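Local coordinates for beta-glucoside kinase (Listeria monocytogenes, PDB 4HTL), which catalyses the ATP-dependent phosphorylation of cellobiose to cellobiose-6'-phosphate and may also regulate transcription of the cellobiose-PTS operon, at residues G25-T30 / G281-V286; L183-A188 / R193-I198; D125-T130 / G154-M159; A45-F50 / F87-W92. One frame throughout, in Å; residues are numbered along the deposited sequence.

Interactions 1 and 4 both involve the N-terminal five-stranded sheet. Their centres are about 17 Å apart, and they touch where L29 CD2 meets F50 CE1 at 3.6 Å. Both adjoin the segment inferred by similarity to bind ATP: the side chain of L282 is about 4 Å from that of A8, and that of M47 about 4 Å from that of F9. Interaction 3 belongs to the second five-stranded sheet and to the subunit interface, about 23 Å from interaction 1 between centres. Interaction 2 is peripheral, about 35 Å from interaction 1 between centres and across the chain's centre from it. Along the chain, interactions 2, 3 and 4 all fall inside the loop closed by interaction 1.

Interaction 1 of 4, residues G25-T30 / G281-V286; sequences GEIILT and GLLGAV
L283 meets both G25 and I27 through a single methyl, CD2. L283 CD2 rests against the carbonyl oxygen G25 O at 3.4 Å and packs on I27 CD1 at 3.9 Å. The I27 and L283 side chains cross obliquely. The end of I27 continues to L282, with I27 CD1 to L282 CD1 a looser 4.4 Å. The contact is small, 182 Å² in all, and is made by van der Waals packing.

The torsions explain the approach of I27. Its chi1 of -64° sets CG1 beside the backbone N and sends CD1 on toward the helix. G25 has a positive phi of 98°, a conformation suited to glycine. Its carbonyl oxygen faces the L283 methyl.

The next shell holds both segments in place. Backbone hydrogen bonds join I28 and L29 to V20, so the start of strand 27-34 is tied to strand 15-21. I27 also leans on V21 and on Q279, just ahead of helix 280-293. On the helix, L283 packs on A113 and L117 of helix 106-117. L282 reaches A8 and D10 of strand 6-11, both assigned to ATP binding by similarity. V286 touches I6, A8 and V21 farther along.

The contact thus brings residues 281-286, near the C-terminus of the chain, back to its first sheet. Strand 27-34 is an outer strand of that sheet within this chain, the order being 3-2-1-4-5. This is the sheet of the actin-like ATPase fold, with the last helix of the ROK kinase packed against its N-terminal domain.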
loop_
_atom_site.group_PDB
_atom_site.type_symbol
_atom_site.label_atom_id
_atom_site.label_comp_id
_atom_site.label_asym_id
_atom_site.label_seq_id
_atom_site.Cartn_x
_atom_site.Cartn_y
_atom_site.Cartn_z
ATOM N N GLY A 25 -13.108 27.626 2.327
ATOM C CA GLY A 25 -13.306 26.857 1.083
ATOM C C GLY A 25 -14.276 27.494 0.102
ATOM O O GLY A 25 -14.582 26.909 -0.965
ATOM N N GLU A 26 -14.794 28.674 0.469
ATOM C CA GLU A 26 -15.598 29.469 -0.459
ATOM C C GLU A 26 -14.650 30.014 -1.539
ATOM O O GLU A 26 -13.640 30.685 -1.247
ATOM C CB GLU A 26 -16.338 30.607 0.237
ATOM C CG GLU A 26 -17.189 31.404 -0.751
ATOM C CD GLU A 26 -17.915 32.552 -0.118
ATOM O OE1 GLU A 26 -17.852 32.712 1.130
ATOM O OE2 GLU A 26 -18.537 33.309 -0.893
ATOM N N ILE A 27 -14.954 29.679 -2.786
ATOM C CA ILE A 27 -14.154 30.106 -3.929
ATOM C C ILE A 27 -14.866 31.281 -4.572
ATOM O O ILE A 27 -15.915 31.100 -5.202
ATOM C CB ILE A 27 -13.978 28.951 -4.935
ATOM C CG1 ILE A 27 -13.189 27.836 -4.276
ATOM C CG2 ILE A 27 -13.227 29.418 -6.174
ATOM C CD1 ILE A 27 -13.042 26.600 -5.139
ATOM N N ILE A 28 -14.296 32.477 -4.409
ATOM C CA ILE A 28 -14.997 33.724 -4.725
ATOM C C ILE A 28 -14.723 34.206 -6.137
ATOM O O ILE A 28 -15.458 35.055 -6.642
ATOM C CB ILE A 28 -14.725 34.834 -3.660
ATOM C CG1 ILE A 28 -13.279 35.295 -3.659
ATOM C CG2 ILE A 28 -15.099 34.351 -2.256
ATOM C CD1 ILE A 28 -13.017 36.545 -2.841
ATOM N N LEU A 29 -13.721 33.624 -6.795
ATOM C CA LEU A 29 -13.391 33.926 -8.193
ATOM C C LEU A 29 -12.696 32.713 -8.788
ATOM O O LEU A 29 -11.913 32.045 -8.102
ATOM C CB LEU A 29 -12.493 35.185 -8.298
ATOM C CG LEU A 29 -12.157 35.706 -9.713
ATOM C CD1 LEU A 29 -12.300 37.223 -9.793
ATOM C CD2 LEU A 29 -10.779 35.262 -10.206
ATOM N N THR A 30 -13.002 32.399 -10.035
ATOM C CA THR A 30 -12.279 31.353 -10.777
ATOM C C THR A 30 -11.808 31.852 -12.162
ATOM O O THR A 30 -12.305 32.847 -12.697
ATOM C CB THR A 30 -13.129 30.116 -11.032
ATOM O OG1 THR A 30 -14.257 30.489 -11.802
ATOM C CG2 THR A 30 -13.591 29.466 -9.725
ATOM N N GLY A 281 -8.804 19.793 -6.511
ATOM C CA GLY A 281 -7.396 20.216 -6.532
ATOM C C GLY A 281 -7.210 21.571 -5.860
ATOM O O GLY A 281 -6.320 21.720 -5.050
ATOM N N LEU A 282 -8.033 22.567 -6.239
ATOM C CA LEU A 282 -7.940 23.883 -5.649
ATOM C C LEU A 282 -8.154 23.843 -4.162
ATOM O O LEU A 282 -7.393 24.443 -3.376
ATOM C CB LEU A 282 -8.975 24.846 -6.278
ATOM C CG LEU A 282 -8.836 25.147 -7.771
ATOM C CD1 LEU A 282 -10.080 25.905 -8.256
ATOM C CD2 LEU A 282 -7.536 25.903 -8.068
ATOM N N LEU A 283 -9.205 23.139 -3.762
ATOM C CA LEU A 283 -9.576 23.104 -2.350
ATOM C C LEU A 283 -8.520 22.364 -1.517
ATOM O O LEU A 283 -8.122 22.834 -0.427
ATOM C CB LEU A 283 -10.953 22.470 -2.198
ATOM C CG LEU A 283 -12.140 23.233 -2.763
ATOM C CD1 LEU A 283 -13.360 22.300 -2.894
ATOM C CD2 LEU A 283 -12.436 24.469 -1.915
ATOM N N GLY A 284 -7.996 21.278 -2.040
ATOM C CA GLY A 284 -6.950 20.563 -1.296
ATOM C C GLY A 284 -5.652 21.319 -1.195
ATOM O O GLY A 284 -4.945 21.251 -0.167
ATOM N N ALA A 285 -5.326 22.064 -2.252
ATOM C CA ALA A 285 -4.124 22.907 -2.241
ATOM C C ALA A 285 -4.275 23.903 -1.094
ATOM O O ALA A 285 -3.338 24.137 -0.331
ATOM C CB ALA A 285 -3.947 23.622 -3.579
ATOM N N VAL A 286 -5.461 24.495 -0.986
ATOM C CA VAL A 286 -5.760 25.413 0.098
ATOM C C VAL A 286 -5.645 24.780 1.473
ATOM O O VAL A 286 -5.027 25.356 2.378
ATOM C CB VAL A 286 -7.086 26.179 -0.132
ATOM C CG1 VAL A 286 -7.521 26.988 1.125
ATOM C CG2 VAL A 286 -6.909 27.073 -1.363
#

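Interaction 2 of 4, residues L183-A188 / R193-I198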
loop_
_atom_site.group_PDB
_atom_site.type_symbol
_atom_site.label_atom_id
_atom_site.label_comp_id
_atom_site.label_asym_id
_atom_site.label_seq_id
_atom_site.Cartn_x
_atom_site.Cartn_y
_atom_site.Cartn_z
ATOM N N LEU A 183 -9.761 1.792 -22.983
ATOM C CA LEU A 183 -11.021 1.339 -23.541
ATOM C C LEU A 183 -11.259 1.850 -24.944
ATOM O O LEU A 183 -11.634 1.062 -25.846
ATOM C CB LEU A 183 -12.199 1.745 -22.656
ATOM C CG LEU A 183 -12.531 0.885 -21.444
ATOM C CD1 LEU A 183 -13.622 1.600 -20.624
ATOM C CD2 LEU A 183 -12.988 -0.540 -21.838
ATOM N N ARG A 184 -11.012 3.131 -25.145
ATOM C CA ARG A 184 -11.179 3.745 -26.474
ATOM C C ARG A 184 -10.178 3.161 -27.477
ATOM O O ARG A 184 -10.545 2.840 -28.608
ATOM C CB ARG A 184 -11.077 5.269 -26.392
ATOM C CG ARG A 184 -12.216 5.884 -25.582
ATOM C CD ARG A 184 -11.980 7.360 -25.334
ATOM N NE ARG A 184 -11.748 8.019 -26.617
ATOM C CZ ARG A 184 -10.628 8.630 -27.000
ATOM N NH1 ARG A 184 -9.600 8.799 -26.170
ATOM N NH2 ARG A 184 -10.564 9.153 -28.226
ATOM N N ARG A 185 -8.929 2.994 -27.049
ATOM C CA ARG A 185 -7.900 2.362 -27.889
ATOM C C ARG A 185 -8.288 0.955 -28.298
ATOM O O ARG A 185 -8.160 0.589 -29.459
ATOM C CB ARG A 185 -6.568 2.342 -27.180
ATOM C CG ARG A 185 -5.946 3.718 -27.140
ATOM C CD ARG A 185 -4.532 3.736 -26.560
ATOM N NE ARG A 185 -3.684 2.673 -27.118
ATOM C CZ ARG A 185 -3.016 1.774 -26.392
ATOM N NH1 ARG A 185 -3.050 1.811 -25.056
ATOM N NH2 ARG A 185 -2.289 0.831 -26.996
ATOM N N GLN A 186 -8.766 0.158 -27.345
ATOM C CA GLN A 186 -9.175 -1.178 -27.656
ATOM C C GLN A 186 -10.357 -1.199 -28.624
ATOM O O GLN A 186 -10.394 -2.002 -29.552
ATOM C CB GLN A 186 -9.568 -1.931 -26.389
ATOM C CG GLN A 186 -8.406 -2.210 -25.458
ATOM C CD GLN A 186 -8.799 -2.668 -24.052
ATOM O OE1 GLN A 186 -9.942 -2.474 -23.622
ATOM N NE2 GLN A 186 -7.830 -3.284 -23.317
ATOM N N TYR A 187 -11.350 -0.354 -28.367
ATOM C CA TYR A 187 -12.497 -0.259 -29.266
ATOM C C TYR A 187 -12.098 0.125 -30.678
ATOM O O TYR A 187 -12.611 -0.463 -31.654
ATOM C CB TYR A 187 -13.532 0.709 -28.711
ATOM C CG TYR A 187 -14.912 0.502 -29.341
ATOM C CD1 TYR A 187 -15.652 -0.650 -29.076
ATOM C CD2 TYR A 187 -15.471 1.466 -30.170
ATOM C CE1 TYR A 187 -16.885 -0.854 -29.649
ATOM C CE2 TYR A 187 -16.718 1.280 -30.728
ATOM C CZ TYR A 187 -17.417 0.109 -30.465
ATOM O OH TYR A 187 -18.656 -0.079 -31.005
ATOM N N ALA A 188 -11.175 1.080 -30.811
ATOM C CA ALA A 188 -10.628 1.420 -32.132
ATOM C C ALA A 188 -10.002 0.201 -32.829
ATOM O O ALA A 188 -10.285 -0.080 -34.010
ATOM C CB ALA A 188 -9.610 2.537 -31.995
ATOM N N ARG A 193 -12.041 1.563 -36.459
ATOM C CA ARG A 193 -12.386 2.976 -36.538
ATOM C C ARG A 193 -11.288 3.835 -35.939
ATOM O O ARG A 193 -10.536 3.362 -35.091
ATOM C CB ARG A 193 -13.674 3.217 -35.752
ATOM C CG ARG A 193 -14.871 2.520 -36.379
ATOM C CD ARG A 193 -16.085 2.661 -35.489
ATOM N NE ARG A 193 -16.310 4.066 -35.146
ATOM C CZ ARG A 193 -17.121 4.481 -34.178
ATOM N NH1 ARG A 193 -17.795 3.596 -33.445
ATOM N NH2 ARG A 193 -17.249 5.782 -33.937
ATOM N N PRO A 194 -11.192 5.104 -36.382
ATOM C CA PRO A 194 -10.204 5.996 -35.775
ATOM C C PRO A 194 -10.507 6.337 -34.302
ATOM O O PRO A 194 -11.654 6.641 -33.938
ATOM C CB PRO A 194 -10.246 7.261 -36.667
ATOM C CG PRO A 194 -11.554 7.191 -37.379
ATOM C CD PRO A 194 -11.875 5.732 -37.540
ATOM N N LEU A 195 -9.459 6.267 -33.487
ATOM C CA LEU A 195 -9.509 6.574 -32.067
ATOM C C LEU A 195 -10.195 7.904 -31.806
ATOM O O LEU A 195 -11.027 8.007 -30.918
ATOM C CB LEU A 195 -8.087 6.641 -31.503
ATOM C CG LEU A 195 -7.994 6.999 -30.028
ATOM C CD1 LEU A 195 -8.711 5.926 -29.218
ATOM C CD2 LEU A 195 -6.539 7.154 -29.611
ATOM N N GLU A 196 -9.844 8.918 -32.596
ATOM C CA GLU A 196 -10.343 10.279 -32.351
ATOM C C GLU A 196 -11.867 10.393 -32.460
ATOM O O GLU A 196 -12.449 11.310 -31.878
ATOM C CB GLU A 196 -9.615 11.325 -33.227
ATOM C CG GLU A 196 -9.688 11.104 -34.734
ATOM C CD GLU A 196 -8.520 10.298 -35.291
ATOM O OE1 GLU A 196 -8.161 10.557 -36.462
ATOM O OE2 GLU A 196 -7.963 9.417 -34.573
ATOM N N GLU A 197 -12.493 9.440 -33.162
ATOM C CA GLU A 197 -13.951 9.405 -33.392
ATOM C C GLU A 197 -14.730 8.535 -32.401
ATOM O O GLU A 197 -15.964 8.430 -32.473
ATOM C CB GLU A 197 -14.219 8.939 -34.820
ATOM C CG GLU A 197 -13.857 10.027 -35.828
ATOM C CD GLU A 197 -13.856 9.559 -37.268
ATOM O OE1 GLU A 197 -14.481 8.514 -37.578
ATOM O OE2 GLU A 197 -13.214 10.249 -38.093
ATOM N N ILE A 198 -14.008 7.927 -31.470
ATOM C CA ILE A 198 -14.611 7.041 -30.474
ATOM C C ILE A 198 -14.714 7.753 -29.117
ATOM O O ILE A 198 -13.749 8.344 -28.624
ATOM C CB ILE A 198 -13.790 5.744 -30.341
ATOM C CG1 ILE A 198 -13.813 4.950 -31.658
ATOM C CG2 ILE A 198 -14.280 4.890 -29.156
ATOM C CD1 ILE A 198 -12.706 3.940 -31.750
HETATM O O HOH W 1 -18.612 0.792 -33.867
#
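R184 lies along L195 and I198, and its side chain touches them from root to tip. CB is 3.7 Å from L195 CD1. CG is near I198 CG2. CD passes the carbonyl of I198, and the chain bends there, chi3 54°, which turns NE toward that carbonyl. NE then donates to I198 O at 2.9 Å, nearly straight at 167°. The oxygen lies close to the guanidinium plane, while the donor stands above the carbonyl plane. NH2 adds a weak bond to the same I198 O. NH2 is also 3.0 Å from L195 O. L195 CD1 lies over one guanidinium face, offset toward the rim, so a methyl covers the group that grips the backbone.

The chain reverses after helix 180-191, and a short 3-10 segment, 195-197, lies against the end of that helix before helix 200-208. I198 is the apolar wedge of this return. Its CD1 presses on A188, 3.3 Å from A188 CA, a tight carbon contact. Its CG2 packs on Y187 CD2 at 3.8 Å. I198 and Y187 both also touch I203 of helix 200-208.

R193 reaches Y187 from the other end of the loop. R193 NH1 is 3.7 Å from Y187 CE2, at the ring edge and near its plane. The guanidinium and ring planes are 80° apart. A water joins R193 NH1 and Y187 OH, 3.0 Å from each, and accepts from the arginine. R193 NH1 also forms a salt bridge with E202.

Interaction 3 of 4, residues D125-T130 / G154-M159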
loop_
_atom_site.group_PDB
_atom_site.type_symbol
_atom_site.label_atom_id
_atom_site.label_comp_id
_atom_site.label_asym_id
_atom_site.label_seq_id
_atom_site.Cartn_x
_atom_site.Cartn_y
_atom_site.Cartn_z
ATOM N N ASP A 125 -8.363 6.178 7.831
ATOM C CA ASP A 125 -7.741 5.245 6.891
ATOM C C ASP A 125 -8.644 5.121 5.675
ATOM O O ASP A 125 -9.674 4.448 5.724
ATOM C CB ASP A 125 -7.562 3.854 7.542
ATOM C CG ASP A 125 -6.554 3.851 8.653
ATOM O OD1 ASP A 125 -6.990 4.031 9.829
ATOM O OD2 ASP A 125 -5.332 3.789 8.346
ATOM N N PHE A 126 -8.345 5.916 4.641
ATOM C CA PHE A 126 -9.077 5.824 3.384
ATOM C C PHE A 126 -8.148 6.100 2.222
ATOM O O PHE A 126 -7.063 6.643 2.401
ATOM C CB PHE A 126 -10.278 6.760 3.345
ATOM C CG PHE A 126 -9.973 8.235 3.229
ATOM C CD1 PHE A 126 -9.716 9.016 4.378
ATOM C CD2 PHE A 126 -10.012 8.869 2.019
ATOM C CE1 PHE A 126 -9.525 10.352 4.276
ATOM C CE2 PHE A 126 -9.797 10.209 1.905
ATOM C CZ PHE A 126 -9.581 10.974 3.058
ATOM N N LEU A 127 -8.557 5.624 1.057
ATOM C CA LEU A 127 -7.841 5.856 -0.162
ATOM C C LEU A 127 -8.728 6.604 -1.167
ATOM O O LEU A 127 -9.941 6.503 -1.151
ATOM C CB LEU A 127 -7.392 4.557 -0.800
ATOM C CG LEU A 127 -6.698 3.515 0.093
ATOM C CD1 LEU A 127 -6.437 2.206 -0.666
ATOM C CD2 LEU A 127 -5.368 4.124 0.615
ATOM N N CYS A 128 -8.059 7.318 -2.053
ATOM C CA CYS A 128 -8.686 7.876 -3.251
ATOM C C CYS A 128 -8.054 7.256 -4.517
ATOM O O CYS A 128 -6.828 7.284 -4.730
ATOM C CB CYS A 128 -8.518 9.329 -3.284
ATOM S SG CYS A 128 -9.412 10.212 -1.982
ATOM N N LEU A 129 -8.916 6.763 -5.373
ATOM C CA LEU A 129 -8.514 6.127 -6.636
ATOM C C LEU A 129 -9.196 6.938 -7.757
ATOM O O LEU A 129 -10.409 7.112 -7.760
ATOM C CB LEU A 129 -8.965 4.690 -6.634
ATOM C CG LEU A 129 -8.874 3.916 -7.967
ATOM C CD1 LEU A 129 -7.423 3.785 -8.451
ATOM C CD2 LEU A 129 -9.586 2.568 -7.852
ATOM N N THR A 130 -8.393 7.443 -8.690
ATOM C CA THR A 130 -8.885 8.272 -9.817
ATOM C C THR A 130 -8.632 7.519 -11.098
ATOM O O THR A 130 -7.503 7.170 -11.365
ATOM C CB THR A 130 -8.196 9.631 -9.795
ATOM O OG1 THR A 130 -8.415 10.245 -8.483
ATOM C CG2 THR A 130 -8.828 10.568 -10.845
ATOM N N GLY A 154 1.558 6.520 -3.579
ATOM C CA GLY A 154 0.234 6.612 -4.148
ATOM C C GLY A 154 0.127 6.399 -5.653
ATOM O O GLY A 154 -0.877 6.745 -6.269
ATOM N N GLU A 155 1.161 5.837 -6.243
ATOM C CA GLU A 155 1.199 5.526 -7.668
ATOM C C GLU A 155 0.431 4.253 -7.995
ATOM O O GLU A 155 0.980 3.227 -8.457
ATOM C CB GLU A 155 2.663 5.453 -8.176
ATOM C CG GLU A 155 3.351 6.766 -8.382
ATOM C CD GLU A 155 2.937 7.508 -9.670
ATOM O OE1 GLU A 155 1.840 7.249 -10.223
ATOM O OE2 GLU A 155 3.766 8.316 -10.180
ATOM N N PHE A 156 -0.875 4.354 -7.820
ATOM C CA PHE A 156 -1.776 3.206 -7.916
ATOM C C PHE A 156 -1.809 2.629 -9.328
ATOM O O PHE A 156 -2.011 1.434 -9.497
ATOM C CB PHE A 156 -3.204 3.526 -7.489
ATOM C CG PHE A 156 -3.408 3.878 -6.035
ATOM C CD1 PHE A 156 -2.415 3.758 -5.061
ATOM C CD2 PHE A 156 -4.684 4.249 -5.635
ATOM C CE1 PHE A 156 -2.684 4.093 -3.727
ATOM C CE2 PHE A 156 -4.965 4.582 -4.320
ATOM C CZ PHE A 156 -3.963 4.484 -3.347
ATOM N N GLY A 157 -1.556 3.477 -10.342
ATOM C CA GLY A 157 -1.559 3.014 -11.696
ATOM C C GLY A 157 -0.430 2.086 -12.077
ATOM O O GLY A 157 -0.465 1.453 -13.138
ATOM N N TYR A 158 0.592 2.021 -11.234
ATOM C CA TYR A 158 1.729 1.119 -11.473
ATOM C C TYR A 158 1.504 -0.284 -10.901
ATOM O O TYR A 158 2.355 -1.162 -11.083
ATOM C CB TYR A 158 3.017 1.718 -10.908
ATOM C CG TYR A 158 3.622 2.798 -11.767
ATOM C CD1 TYR A 158 3.105 4.088 -11.801
ATOM C CD2 TYR A 158 4.695 2.506 -12.594
ATOM C CE1 TYR A 158 3.683 5.048 -12.616
ATOM C CE2 TYR A 158 5.272 3.466 -13.393
ATOM C CZ TYR A 158 4.755 4.730 -13.403
ATOM O OH TYR A 158 5.354 5.695 -14.200
HETATM N N MSE A 159 0.351 -0.551 -10.281
HETATM C CA MSE A 159 0.102 -1.927 -9.862
HETATM C C MSE A 159 -0.063 -2.800 -11.107
HETATM O O MSE A 159 -0.683 -2.415 -12.108
HETATM C CB MSE A 159 -1.163 -2.077 -9.035
HETATM C CG MSE A 159 -1.132 -1.412 -7.624
HETATM SE SE MSE A 159 -2.655 -1.790 -6.583
HETATM C CE MSE A 159 -3.827 -0.508 -7.330
#
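F156 has chi1 -66°, with CG beside its backbone N, and chi2 near zero at -8°. These torsions bring the ring to the strand, its edge toward the methyls of L127 and L129. At L129, chi1 of 169° puts CG beside the carbonyl carbon and brings CD1 toward the same ring. L129 CD1 meets F156 CD2 at 4.0 Å, in the plane of the ring. L127 CD2 lies 4.2 Å from F156 CZ, again at the edge. Between the two leucines, C128 O approaches F156 CE2 to 3.3 Å, obliquely to the ring.

The strand is 126-131, central in the second five-stranded sheet of this actin-like kinase. Its backbone bonds to neighbours on both sides, F126 to F140 and L127 to F242. The other segment, sequence GEFGY, probably corresponds to the GExGH motif of ROK kinases, with tyrosine in last place. It turns sharply: E155 centres an inverse gamma turn, and a 3-10 turn follows at 156-158.

F156 also packs on I139 of strand 135-141. On the dimer side it touches L235 of the second subunit. Y158 stacks on Y234 of that subunit, and G154 and E155 make backbone hydrogen bonds to it.

Interaction 4 of 4, residues A45-F50 / F87-W92; sequences AEMKVF and FNLKEW
N88 OD1 accepts from E91 N at 2.8 Å, and this bond caps the helix whose L89 and W92 face M47 and K48. The N-H...O angle is 162°, and the donor stands above the carbonyl plane of the amide. N88 ND2 is held too, by T72 O, so both ends of the amide are bonded, which should restrain its rotation. W92 N bonds to N88 O in the first turn.

Two pairs then span the gap between the helices. The indole of W92 swings out with CG anti to its backbone N, chi1 -173°. Its far corner CH2 meets the aliphatic part of K48, 3.9 Å from K48 CG. K48 CD follows at 4.1 Å from W92 CH2. The two side chains cross at about a right angle. K48 then bends at chi3 and chi4, and its NZ forms a salt bridge with E96, one turn on from W92. The lysine therefore contacts the second helix with both its carbons and its charge.

M47 makes the deeper contact. Its SE, a selenomethionine atom, lies 4.5 Å from L89 CD1, a loose approach. L44 of helix 40-52 touches both L89 and W92. On the sheet side, L89 reaches I103 of strand 101-105, while F50 packs on strands 15-21 and 27-34.

The backbones stay well apart, with M47 CA and L89 CA separated by 11.3 Å. Helices 40-52 and 89-97 pack together over the N-terminal sheet of the actin-like ROK kinase fold, with M47 close to F9 of the ATP-binding segment assigned by similarity.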
loop_
_atom_site.group_PDB
_atom_site.type_symbol
_atom_site.label_atom_id
_atom_site.label_comp_id
_atom_site.label_asym_id
_atom_site.label_seq_id
_atom_site.Cartn_x
_atom_site.Cartn_y
_atom_site.Cartn_z
ATOM N N ALA A 45 3.350 31.466 -16.922
ATOM C CA ALA A 45 2.852 32.724 -17.521
ATOM C C ALA A 45 1.399 32.982 -17.080
ATOM O O ALA A 45 1.059 34.075 -16.598
ATOM C CB ALA A 45 2.956 32.637 -19.017
ATOM N N GLU A 46 0.565 31.947 -17.186
ATOM C CA GLU A 46 -0.823 32.030 -16.719
ATOM C C GLU A 46 -0.892 32.376 -15.231
ATOM O O GLU A 46 -1.733 33.187 -14.805
ATOM C CB GLU A 46 -1.570 30.738 -16.986
ATOM C CG GLU A 46 -1.718 30.298 -18.425
ATOM C CD GLU A 46 -2.763 31.047 -19.217
ATOM O OE1 GLU A 46 -3.581 31.810 -18.613
ATOM O OE2 GLU A 46 -2.769 30.815 -20.455
HETATM N N MSE A 47 -0.006 31.798 -14.427
HETATM C CA MSE A 47 0.039 32.154 -13.009
HETATM C C MSE A 47 0.333 33.631 -12.774
HETATM O O MSE A 47 -0.355 34.301 -11.973
HETATM C CB MSE A 47 1.082 31.308 -12.272
HETATM C CG MSE A 47 0.655 29.893 -12.114
HETATM SE SE MSE A 47 2.033 28.775 -11.371
HETATM C CE MSE A 47 0.951 27.279 -10.928
ATOM N N LYS A 48 1.371 34.130 -13.450
ATOM C CA LYS A 48 1.760 35.530 -13.327
ATOM C C LYS A 48 0.610 36.458 -13.684
ATOM O O LYS A 48 0.348 37.457 -12.982
ATOM C CB LYS A 48 2.978 35.844 -14.221
ATOM C CG LYS A 48 4.284 35.607 -13.532
ATOM C CD LYS A 48 5.456 36.043 -14.401
ATOM C CE LYS A 48 5.763 37.516 -14.229
ATOM N NZ LYS A 48 6.277 37.824 -12.860
ATOM N N VAL A 49 -0.089 36.123 -14.762
ATOM C CA VAL A 49 -1.217 36.952 -15.246
ATOM C C VAL A 49 -2.360 36.929 -14.218
ATOM O O VAL A 49 -2.891 37.987 -13.855
ATOM C CB VAL A 49 -1.690 36.500 -16.658
ATOM C CG1 VAL A 49 -3.040 37.127 -17.040
ATOM C CG2 VAL A 49 -0.620 36.820 -17.706
ATOM N N PHE A 50 -2.693 35.750 -13.695
ATOM C CA PHE A 50 -3.770 35.642 -12.685
ATOM C C PHE A 50 -3.446 36.432 -11.419
ATOM O O PHE A 50 -4.317 37.102 -10.875
ATOM C CB PHE A 50 -4.027 34.179 -12.324
ATOM C CG PHE A 50 -5.235 33.938 -11.429
ATOM C CD1 PHE A 50 -6.521 33.978 -11.930
ATOM C CD2 PHE A 50 -5.070 33.653 -10.083
ATOM C CE1 PHE A 50 -7.623 33.735 -11.104
ATOM C CE2 PHE A 50 -6.166 33.422 -9.251
ATOM C CZ PHE A 50 -7.440 33.470 -9.763
ATOM N N PHE A 87 12.597 21.534 -10.056
ATOM C CA PHE A 87 12.249 22.957 -10.036
ATOM C C PHE A 87 11.577 23.306 -8.727
ATOM O O PHE A 87 10.560 22.698 -8.378
ATOM C CB PHE A 87 11.278 23.248 -11.183
ATOM C CG PHE A 87 10.810 24.664 -11.254
ATOM C CD1 PHE A 87 11.720 25.730 -11.207
ATOM C CD2 PHE A 87 9.460 24.947 -11.430
ATOM C CE1 PHE A 87 11.277 27.047 -11.291
ATOM C CE2 PHE A 87 9.024 26.264 -11.531
ATOM C CZ PHE A 87 9.928 27.310 -11.452
ATOM N N ASN A 88 12.118 24.281 -8.007
ATOM C CA ASN A 88 11.472 24.736 -6.798
ATOM C C ASN A 88 10.443 25.816 -7.123
ATOM O O ASN A 88 10.725 27.006 -7.120
ATOM C CB ASN A 88 12.463 25.182 -5.749
ATOM C CG ASN A 88 11.837 25.223 -4.379
ATOM O OD1 ASN A 88 10.737 25.773 -4.216
ATOM N ND2 ASN A 88 12.478 24.575 -3.406
ATOM N N LEU A 89 9.218 25.349 -7.359
ATOM C CA LEU A 89 8.098 26.221 -7.725
ATOM C C LEU A 89 7.673 27.088 -6.530
ATOM O O LEU A 89 7.248 28.233 -6.704
ATOM C CB LEU A 89 6.937 25.393 -8.249
ATOM C CG LEU A 89 5.660 26.170 -8.598
ATOM C CD1 LEU A 89 5.899 27.280 -9.619
ATOM C CD2 LEU A 89 4.607 25.181 -9.104
ATOM N N LYS A 90 7.818 26.574 -5.316
ATOM C CA LYS A 90 7.539 27.403 -4.108
ATOM C C LYS A 90 8.477 28.605 -4.066
ATOM O O LYS A 90 8.030 29.743 -3.874
ATOM C CB LYS A 90 7.669 26.577 -2.828
ATOM C CG LYS A 90 7.413 27.322 -1.511
ATOM C CD LYS A 90 7.524 26.414 -0.286
ATOM C CE LYS A 90 7.645 27.260 0.995
ATOM N NZ LYS A 90 7.729 26.382 2.185
ATOM N N GLU A 91 9.770 28.371 -4.241
ATOM C CA GLU A 91 10.738 29.469 -4.164
ATOM C C GLU A 91 10.588 30.450 -5.318
ATOM O O GLU A 91 10.810 31.639 -5.140
ATOM C CB GLU A 91 12.153 28.943 -4.115
ATOM C CG GLU A 91 12.505 28.325 -2.782
ATOM C CD GLU A 91 13.889 27.709 -2.772
ATOM O OE1 GLU A 91 14.282 27.226 -1.695
ATOM O OE2 GLU A 91 14.578 27.691 -3.824
ATOM N N TRP A 92 10.220 29.947 -6.497
ATOM C CA TRP A 92 9.962 30.800 -7.651
ATOM C C TRP A 92 8.832 31.748 -7.368
ATOM O O TRP A 92 8.967 32.956 -7.571
ATOM C CB TRP A 92 9.655 29.953 -8.890
ATOM C CG TRP A 92 9.538 30.763 -10.157
ATOM C CD1 TRP A 92 10.565 31.171 -10.998
ATOM C CD2 TRP A 92 8.306 31.281 -10.780
ATOM N NE1 TRP A 92 10.070 31.895 -12.069
ATOM C CE2 TRP A 92 8.721 31.988 -11.999
ATOM C CE3 TRP A 92 6.958 31.212 -10.472
ATOM C CZ2 TRP A 92 7.799 32.608 -12.845
ATOM C CZ3 TRP A 92 6.040 31.836 -11.331
ATOM C CH2 TRP A 92 6.454 32.521 -12.490
#